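Local coordinates for protein glutamine synthetase (Helicobacter pylori, PDB 5ZLI) that belongs to the glutamine synthetase family, type I beta, and assembles from twelve copies of a chain with a beta-Grasp domain and a catalytic domain, at residues 254-257 with 262-265. Sequence-based numbering, arbitrary orientation.
Sequences MVAH and TATF
A256, near the end of helix 238-258, comes up against the start of strand 262-264, its CA 5.4 Å from that of T262. The contact is small, burying about 100 Å² in all, and rests largely on the A256 methyl, which points at that of A263 and is met by it from the side, CB to CB 3.7 Å. The A256 methyl also sits 3.9 Å from A263 N and 4.2 Å from T262 N, so it lies against the backbone at the head of the strand. Around this point A263 rests on K253 as well, one turn back along the helix, while A256 reaches I144 of strand 133-145, which pairs with 262-264 in the sheet of the catalytic domain. T262 turns its side chain the other way, off the helix; with OG1 opposite the backbone N about the CA–CB bond (chi1 164°), the hydroxyl is carried to the subunit interfaces, where it hydrogen-bonds to F180 O of a second subunit and Y479 OH of a third. A263, by contrast, faces the helix. No hydrogen bond links the two segments, so the contact is held by close packing of nonpolar and backbone surface.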
# COMPACT_ATOMS: atom_id res chain seq x y z
N MET B 254 18.11 -4.79 -33.24
CA MET B 254 19.09 -4.26 -32.33
C MET B 254 18.89 -2.77 -32.12
O MET B 254 19.41 -2.23 -31.14
CB MET B 254 20.44 -4.57 -32.89
CG MET B 254 20.85 -5.98 -32.60
SD MET B 254 21.12 -6.14 -30.86
CE MET B 254 22.76 -5.42 -30.78
N VAL B 255 18.29 -2.09 -33.09
CA VAL B 255 18.03 -0.66 -32.96
C VAL B 255 16.76 -0.42 -32.17
O VAL B 255 16.73 0.43 -31.28
CB VAL B 255 17.99 0.03 -34.33
CG1 VAL B 255 17.30 1.39 -34.24
CG2 VAL B 255 19.41 0.19 -34.83
N ALA B 256 15.71 -1.18 -32.48
CA ALA B 256 14.60 -1.28 -31.55
C ALA B 256 15.12 -1.49 -30.12
O ALA B 256 14.59 -0.91 -29.17
CB ALA B 256 13.65 -2.42 -31.95
N HIS B 257 16.14 -2.35 -29.97
CA HIS B 257 16.67 -2.69 -28.65
C HIS B 257 17.44 -1.55 -27.97
O HIS B 257 17.33 -1.38 -26.75
CB HIS B 257 17.56 -3.92 -28.75
CG HIS B 257 18.21 -4.26 -27.45
ND1 HIS B 257 17.55 -4.95 -26.46
CD2 HIS B 257 19.43 -3.96 -26.96
CE1 HIS B 257 18.35 -5.07 -25.41
NE2 HIS B 257 19.50 -4.47 -25.70
N THR B 262 11.36 -3.65 -28.64
CA THR B 262 11.53 -5.03 -29.07
C THR B 262 10.84 -5.18 -30.40
O THR B 262 9.68 -4.78 -30.54
CB THR B 262 10.96 -6.02 -28.04
OG1 THR B 262 10.81 -7.31 -28.64
CG2 THR B 262 9.64 -5.52 -27.45
N ALA B 263 11.56 -5.69 -31.38
CA ALA B 263 11.08 -5.78 -32.75
C ALA B 263 10.63 -7.20 -33.06
O ALA B 263 10.88 -8.12 -32.29
CB ALA B 263 12.18 -5.35 -33.72
N THR B 264 9.95 -7.38 -34.19
CA THR B 264 9.63 -8.70 -34.72
C THR B 264 9.33 -8.58 -36.20
O THR B 264 8.75 -7.58 -36.64
CB THR B 264 8.42 -9.40 -34.04
OG1 THR B 264 7.98 -10.52 -34.85
CG2 THR B 264 7.28 -8.47 -33.89
N PHE B 265 9.75 -9.59 -36.97
CA PHE B 265 9.27 -9.70 -38.33
C PHE B 265 8.22 -10.80 -38.50
O PHE B 265 7.89 -11.14 -39.65
CB PHE B 265 10.41 -9.94 -39.28
CG PHE B 265 11.37 -8.79 -39.40
CD1 PHE B 265 12.28 -8.51 -38.40
CD2 PHE B 265 11.45 -8.05 -40.56
CE1 PHE B 265 13.19 -7.52 -38.55
CE2 PHE B 265 12.36 -7.05 -40.70
CZ PHE B 265 13.22 -6.78 -39.71